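Local coordinates for peptidase S9 prolyl oligopeptidase catalytic domain-containing protein (PDB 4HXF) that probably acts as a serine endopeptidase of the prolyl oligopeptidase family, cleaving peptides inside a self-compartmentalizing hexamer, at residues R311-K316 against A323-W328; F396-Q401 against K591-F596. All blocks are in the same frame, centred on the assembly; numbering follows the deposited sequence.

Contact 1 of 2, residues R311-K316 against A323-W328; sequences RLIYLK and AELYLW
The first torsions of Tyr314 and Tyr326 set how their rings lie against each other: CG of Tyr314 lies between its backbone N and carbonyl carbon (chi1 54°), whereas CG of Tyr326 stands opposite its own carbonyl carbon (chi1 -65°). The rings end up near parallel, planes 10° apart, but slid so far that they barely overlap; one face of the Tyr314 ring is covered by Tyr326 CB, 3.9 Å from the ring centroid, a CH-pi contact, while Trp328 CB sits at the ring edge. Lys316, its chain bent at chi2 and chi3, carries CE over a face of Tyr326 at 4.0 Å from the centroid, and its NZ makes an off-centre cation-pi contact. One water joins this NZ to Tyr326 OH, and another joins the same hydroxyl to Lys316 O. Glu332 takes both Lys316 NZ, as a salt bridge, and Tyr314 OH, as a hydrogen bond. Strands 312-317 and 324-328 form an antiparallel hairpin, the middle pair of a four-stranded propeller blade. Tyr314 and Tyr326 are a hydrogen-bonded pair: Tyr314 N reaches Tyr326 O at 2.9 Å, and Tyr326 N returns to Tyr314 O at 2.8 Å. On the sheet face that carries Ile313, Leu315, Leu325 and Leu327, Leu315 CD2 meets Leu325 CD1 at 3.8 Å and Ile313 CG2 meets Leu327 CD1 at 3.9 Å; strands 16-23 and 26-35 pack here through Pro20 and Val27.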
loop_
_atom_site.group_PDB
_atom_site.type_symbol
_atom_site.label_atom_id
_atom_site.label_comp_id
_atom_site.label_asym_id
_atom_site.label_seq_id
_atom_site.Cartn_x
_atom_site.Cartn_y
_atom_site.Cartn_z
ATOM N N ARG A 311 -12.489 17.085 46.687
ATOM C CA ARG A 311 -12.181 18.471 46.341
ATOM C C ARG A 311 -13.240 18.933 45.315
ATOM O O ARG A 311 -13.910 18.111 44.721
ATOM C CB ARG A 311 -10.797 18.534 45.681
ATOM C CG ARG A 311 -9.636 18.146 46.645
ATOM C CD ARG A 311 -9.583 19.024 47.899
ATOM N NE ARG A 311 -8.503 20.015 47.894
ATOM C CZ ARG A 311 -7.191 19.707 47.906
ATOM N NH1 ARG A 311 -6.767 18.423 47.890
ATOM N NH2 ARG A 311 -6.288 20.689 47.907
ATOM N N LEU A 312 -13.448 20.217 45.242
ATOM C CA LEU A 312 -14.342 20.788 44.200
ATOM C C LEU A 312 -13.468 21.586 43.161
ATOM O O LEU A 312 -12.778 22.550 43.511
ATOM C CB LEU A 312 -15.412 21.723 44.758
ATOM C CG LEU A 312 -16.320 22.536 43.786
ATOM C CD1 LEU A 312 -17.086 21.618 42.812
ATOM C CD2 LEU A 312 -17.197 23.418 44.637
ATOM N N ILE A 313 -13.635 21.172 41.912
ATOM C CA ILE A 313 -12.907 21.840 40.813
ATOM C C ILE A 313 -13.893 22.215 39.726
ATOM O O ILE A 313 -14.949 21.548 39.560
ATOM C CB ILE A 313 -11.789 20.964 40.311
ATOM C CG1 ILE A 313 -12.233 19.575 39.958
ATOM C CG2 ILE A 313 -10.648 20.907 41.343
ATOM C CD1 ILE A 313 -12.318 19.179 38.560
ATOM N N TYR A 314 -13.527 23.254 38.984
ATOM C CA TYR A 314 -14.395 23.707 37.907
ATOM C C TYR A 314 -13.635 24.466 36.861
ATOM O O TYR A 314 -12.604 25.060 37.081
ATOM C CB TYR A 314 -15.535 24.560 38.514
ATOM C CG TYR A 314 -15.156 25.720 39.379
ATOM C CD1 TYR A 314 -15.035 25.549 40.763
ATOM C CD2 TYR A 314 -14.941 27.004 38.853
ATOM C CE1 TYR A 314 -14.703 26.585 41.581
ATOM C CE2 TYR A 314 -14.617 28.094 39.681
ATOM C CZ TYR A 314 -14.557 27.874 41.066
ATOM O OH TYR A 314 -14.250 28.901 41.879
ATOM N N LEU A 315 -14.232 24.473 35.688
ATOM C CA LEU A 315 -13.680 25.246 34.550
ATOM C C LEU A 315 -14.488 26.545 34.435
ATOM O O LEU A 315 -15.723 26.485 34.363
ATOM C CB LEU A 315 -13.887 24.453 33.261
ATOM C CG LEU A 315 -13.042 23.243 32.934
ATOM C CD1 LEU A 315 -13.413 22.495 31.683
ATOM C CD2 LEU A 315 -11.524 23.653 32.860
ATOM N N LYS A 316 -13.797 27.695 34.398
ATOM C CA LYS A 316 -14.429 29.008 34.321
ATOM C C LYS A 316 -13.924 29.671 33.013
ATOM O O LYS A 316 -12.684 29.734 32.783
ATOM C CB LYS A 316 -14.090 29.839 35.509
ATOM C CG LYS A 316 -14.702 31.295 35.400
ATOM C CD LYS A 316 -13.898 32.366 36.078
ATOM C CE LYS A 316 -13.677 32.132 37.556
ATOM N NZ LYS A 316 -13.010 33.306 38.221
ATOM N N ALA A 323 -11.768 28.838 28.837
ATOM C CA ALA A 323 -11.807 28.187 30.139
ATOM C C ALA A 323 -10.422 27.875 30.666
ATOM O O ALA A 323 -9.527 27.418 29.961
ATOM C CB ALA A 323 -12.608 26.841 30.098
ATOM N N GLU A 324 -10.294 28.076 31.963
ATOM C CA GLU A 324 -9.185 27.565 32.742
ATOM C C GLU A 324 -9.776 26.833 33.932
ATOM O O GLU A 324 -10.907 27.053 34.325
ATOM C CB GLU A 324 -8.206 28.687 33.233
ATOM C CG GLU A 324 -7.507 29.491 32.158
ATOM C CD GLU A 324 -6.381 28.786 31.411
ATOM O OE1 GLU A 324 -5.940 29.352 30.383
ATOM O OE2 GLU A 324 -5.894 27.687 31.852
ATOM N N LEU A 325 -8.952 26.065 34.642
ATOM C CA LEU A 325 -9.403 25.259 35.784
ATOM C C LEU A 325 -9.113 25.980 37.061
ATOM O O LEU A 325 -8.063 26.679 37.229
ATOM C CB LEU A 325 -8.718 23.875 35.830
ATOM C CG LEU A 325 -9.275 22.765 36.747
ATOM C CD1 LEU A 325 -10.657 22.277 36.266
ATOM C CD2 LEU A 325 -8.174 21.656 36.778
ATOM N N TYR A 326 -10.075 25.830 37.936
ATOM C CA TYR A 326 -10.048 26.367 39.284
ATOM C C TYR A 326 -10.459 25.359 40.373
ATOM O O TYR A 326 -11.066 24.308 40.134
ATOM C CB TYR A 326 -11.107 27.506 39.364
ATOM C CG TYR A 326 -10.802 28.701 38.504
ATOM C CD1 TYR A 326 -10.950 28.623 37.115
ATOM C CD2 TYR A 326 -10.264 29.847 39.032
ATOM C CE1 TYR A 326 -10.606 29.687 36.316
ATOM C CE2 TYR A 326 -9.903 30.943 38.235
ATOM C CZ TYR A 326 -10.100 30.861 36.883
ATOM O OH TYR A 326 -9.721 31.911 36.088
ATOM N N LEU A 327 -9.983 25.625 41.551
ATOM C CA LEU A 327 -10.298 24.786 42.737
ATOM C C LEU A 327 -10.991 25.728 43.779
ATOM O O LEU A 327 -10.669 26.896 43.894
ATOM C CB LEU A 327 -9.000 24.164 43.289
ATOM C CG LEU A 327 -8.887 23.575 44.714
ATOM C CD1 LEU A 327 -9.537 22.223 44.895
ATOM C CD2 LEU A 327 -7.413 23.391 45.060
ATOM N N TRP A 328 -11.991 25.221 44.520
ATOM C CA TRP A 328 -12.636 26.024 45.553
ATOM C C TRP A 328 -12.519 25.243 46.836
ATOM O O TRP A 328 -12.896 24.057 46.884
ATOM C CB TRP A 328 -14.130 26.358 45.237
ATOM C CG TRP A 328 -14.773 27.336 46.210
ATOM C CD1 TRP A 328 -14.814 28.732 46.155
ATOM C CD2 TRP A 328 -15.481 26.983 47.411
ATOM N NE1 TRP A 328 -15.488 29.262 47.221
ATOM C CE2 TRP A 328 -15.868 28.250 48.058
ATOM C CE3 TRP A 328 -15.810 25.784 48.013
ATOM C CZ2 TRP A 328 -16.596 28.280 49.240
ATOM C CZ3 TRP A 328 -16.541 25.829 49.216
ATOM C CH2 TRP A 328 -16.932 27.052 49.801
HETATM O O HOH W 1 -11.700 21.688 47.095
HETATM O O HOH W 2 -10.809 31.530 33.526
HETATM O O HOH W 3 -10.709 34.318 37.001
#

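Contact 2 of 2, residues F396-Q401 against K591-F596; sequences FKYEMQ and KRYKLF
Between 396-401 and 591-596, on helices 398-405 and 586-605 of the alpha/beta-hydrolase domain, the nearest CA atoms are those of Glu399 and Tyr593, 7.6 Å apart, so side chains make the contact. Arg592, extended from CG to NE, brings NH1 to Glu399 OE2 at 2.8 Å and NH2 to the same oxygen at 2.9 Å, end-on and from opposite faces of the carboxylate plane. That plane stands 82° from the guanidinium, and both bonds arrive on the anti side of OE2. The other oxygen, Glu399 OE1, pairs with Lys397 NZ at 3.2 Å and takes a water that also binds Tyr593 OH. The bend at Glu399 chi2 (86°) turns the carboxylate to Arg592 while CG rests over the Phe596 ring; Phe383 of strand 378-384 touches both residues. Tyr398 CD2 lies over a face of Tyr593, 3.5 Å from its CE2, the rings oblique. An alanine in place of Tyr593 would probably open a gap beside Tyr398 and deprive the bridging water and Arg589 of their hydroxyl partner. Arg592 NE also pairs with Glu488, so two carboxylates share the buried guanidinium; flanked by Lys397 and Arg592, Glu399 is likely to stay ionised.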
loop_
_atom_site.group_PDB
_atom_site.type_symbol
_atom_site.label_atom_id
_atom_site.label_comp_id
_atom_site.label_asym_id
_atom_site.label_seq_id
_atom_site.Cartn_x
_atom_site.Cartn_y
_atom_site.Cartn_z
ATOM N N PHE A 396 -16.615 33.193 25.958
ATOM C CA PHE A 396 -15.626 33.668 25.074
ATOM C C PHE A 396 -16.156 33.506 23.669
ATOM O O PHE A 396 -16.368 32.363 23.229
ATOM C CB PHE A 396 -14.322 32.891 25.277
ATOM C CG PHE A 396 -13.213 33.365 24.337
ATOM C CD1 PHE A 396 -12.480 34.479 24.652
ATOM C CD2 PHE A 396 -12.925 32.643 23.180
ATOM C CE1 PHE A 396 -11.427 34.939 23.800
ATOM C CE2 PHE A 396 -11.969 33.113 22.311
ATOM C CZ PHE A 396 -11.215 34.217 22.648
ATOM N N LYS A 397 -16.407 34.622 22.984
ATOM C CA LYS A 397 -16.996 34.512 21.602
ATOM C C LYS A 397 -16.004 35.040 20.572
ATOM O O LYS A 397 -15.709 36.254 20.474
ATOM C CB LYS A 397 -18.319 35.230 21.443
ATOM C CG LYS A 397 -18.869 35.192 19.972
ATOM C CD LYS A 397 -19.547 33.944 19.517
ATOM C CE LYS A 397 -20.260 34.137 18.120
ATOM N NZ LYS A 397 -20.495 32.824 17.419
ATOM N N TYR A 398 -15.343 34.109 19.893
ATOM C CA TYR A 398 -14.212 34.429 19.018
ATOM C C TYR A 398 -14.489 35.524 18.004
ATOM O O TYR A 398 -13.654 36.493 17.934
ATOM C CB TYR A 398 -13.831 33.199 18.245
ATOM C CG TYR A 398 -12.559 33.306 17.429
ATOM C CD1 TYR A 398 -11.359 33.199 17.985
ATOM C CD2 TYR A 398 -12.646 33.510 16.048
ATOM C CE1 TYR A 398 -10.187 33.264 17.250
ATOM C CE2 TYR A 398 -11.516 33.589 15.318
ATOM C CZ TYR A 398 -10.291 33.428 15.904
ATOM O OH TYR A 398 -9.138 33.437 15.146
ATOM N N GLU A 399 -15.670 35.438 17.354
ATOM C CA GLU A 399 -15.925 36.385 16.311
ATOM C C GLU A 399 -16.023 37.792 16.875
ATOM O O GLU A 399 -15.710 38.775 16.195
ATOM C CB GLU A 399 -17.178 36.121 15.543
ATOM C CG GLU A 399 -17.199 34.877 14.730
ATOM C CD GLU A 399 -17.625 33.653 15.509
ATOM O OE1 GLU A 399 -17.476 33.603 16.753
ATOM O OE2 GLU A 399 -18.064 32.693 14.811
ATOM N N MET A 400 -16.489 37.934 18.154
ATOM C CA MET A 400 -16.656 39.255 18.681
ATOM C C MET A 400 -15.333 39.880 18.951
ATOM O O MET A 400 -15.091 41.022 18.686
ATOM C CB MET A 400 -17.503 39.220 19.966
ATOM C CG MET A 400 -18.912 38.747 19.627
ATOM S SD MET A 400 -19.865 38.797 21.212
ATOM C CE MET A 400 -21.500 38.419 20.563
ATOM N N GLN A 401 -14.390 39.132 19.557
ATOM C CA GLN A 401 -13.057 39.628 19.771
ATOM C C GLN A 401 -12.316 39.940 18.514
ATOM O O GLN A 401 -11.707 41.018 18.373
ATOM C CB GLN A 401 -12.192 38.724 20.636
ATOM C CG GLN A 401 -12.766 38.413 22.003
ATOM C CD GLN A 401 -12.768 39.639 22.877
ATOM O OE1 GLN A 401 -11.760 40.337 22.938
ATOM N NE2 GLN A 401 -13.893 39.911 23.530
ATOM N N LYS A 591 -11.589 28.823 7.312
ATOM C CA LYS A 591 -12.162 29.343 6.036
ATOM C C LYS A 591 -13.462 30.045 6.346
ATOM O O LYS A 591 -13.701 31.157 5.798
ATOM C CB LYS A 591 -12.413 28.268 4.985
ATOM C CG LYS A 591 -11.070 27.722 4.410
ATOM C CD LYS A 591 -11.313 26.576 3.446
ATOM C CE LYS A 591 -9.972 26.191 2.882
ATOM N NZ LYS A 591 -10.053 24.983 2.022
ATOM N N ARG A 592 -14.263 29.534 7.271
ATOM C CA ARG A 592 -15.459 30.261 7.682
ATOM C C ARG A 592 -15.122 31.580 8.313
ATOM O O ARG A 592 -15.748 32.609 7.991
ATOM C CB ARG A 592 -16.344 29.429 8.638
ATOM C CG ARG A 592 -17.520 30.228 9.150
ATOM C CD ARG A 592 -18.384 29.512 10.128
ATOM N NE ARG A 592 -19.190 30.490 10.895
ATOM C CZ ARG A 592 -18.757 31.238 11.905
ATOM N NH1 ARG A 592 -19.564 32.133 12.466
ATOM N NH2 ARG A 592 -17.548 31.080 12.420
ATOM N N TYR A 593 -14.157 31.596 9.248
ATOM C CA TYR A 593 -13.794 32.865 9.865
ATOM C C TYR A 593 -13.302 33.887 8.847
ATOM O O TYR A 593 -13.620 35.093 8.949
ATOM C CB TYR A 593 -12.776 32.689 10.993
ATOM C CG TYR A 593 -13.235 31.926 12.242
ATOM C CD1 TYR A 593 -12.493 30.830 12.731
ATOM C CD2 TYR A 593 -14.339 32.307 12.907
ATOM C CE1 TYR A 593 -12.879 30.223 13.917
ATOM C CE2 TYR A 593 -14.799 31.653 14.055
ATOM C CZ TYR A 593 -14.021 30.599 14.552
ATOM O OH TYR A 593 -14.419 29.957 15.709
ATOM N N LYS A 594 -12.555 33.441 7.828
ATOM C CA LYS A 594 -11.985 34.375 6.886
ATOM C C LYS A 594 -13.123 34.917 5.982
ATOM O O LYS A 594 -13.230 36.138 5.677
ATOM C CB LYS A 594 -10.953 33.644 6.047
ATOM C CG LYS A 594 -10.361 34.536 4.971
ATOM C CD LYS A 594 -9.664 35.784 5.509
ATOM C CE LYS A 594 -8.788 36.482 4.459
ATOM N NZ LYS A 594 -8.191 37.798 4.878
ATOM N N LEU A 595 -14.088 34.039 5.600
ATOM C CA LEU A 595 -15.297 34.482 4.845
ATOM C C LEU A 595 -16.100 35.526 5.624
ATOM O O LEU A 595 -16.519 36.556 5.093
ATOM C CB LEU A 595 -16.245 33.327 4.484
ATOM C CG LEU A 595 -15.841 32.306 3.428
ATOM C CD1 LEU A 595 -16.812 31.121 3.414
ATOM C CD2 LEU A 595 -15.810 33.040 2.068
ATOM N N PHE A 596 -16.310 35.232 6.908
ATOM C CA PHE A 596 -17.095 36.071 7.761
ATOM C C PHE A 596 -16.445 37.445 7.828
ATOM O O PHE A 596 -17.096 38.489 7.629
ATOM C CB PHE A 596 -17.141 35.411 9.130
ATOM C CG PHE A 596 -17.955 36.133 10.211
ATOM C CD1 PHE A 596 -19.240 35.718 10.523
ATOM C CD2 PHE A 596 -17.386 37.149 10.984
ATOM C CE1 PHE A 596 -19.981 36.358 11.495
ATOM C CE2 PHE A 596 -18.088 37.743 12.013
ATOM C CZ PHE A 596 -19.420 37.381 12.225
HETATM O O HOH W 4 -16.585 30.873 17.051
#

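How the contacts relate
The N-terminal residues, Asp7 and Phe11 among them, lie against contact 2 before the chain enters the propeller. Contact 1 closes a short loop, six residues between its segments, within the last propeller blade, strands 302-308 to 332-334. The chain then enters the alpha/beta hydrolase sheet, and contact 2 opens at 396-401, closing at 591-596 after 189 intervening residues. The two are in series, neither nested nor crossed: one is local to a blade, the other ties helices 398-405 and 586-605 beside the hydrolase sheet. The centres of contact 1 and contact 2 lie 27 Å apart; the nearest atoms of contact 1 and contact 2 are about 6 Å apart, without touching. Glu317, directly after 311-316, accepts from Phe396 N, linking blade to hydrolase domain.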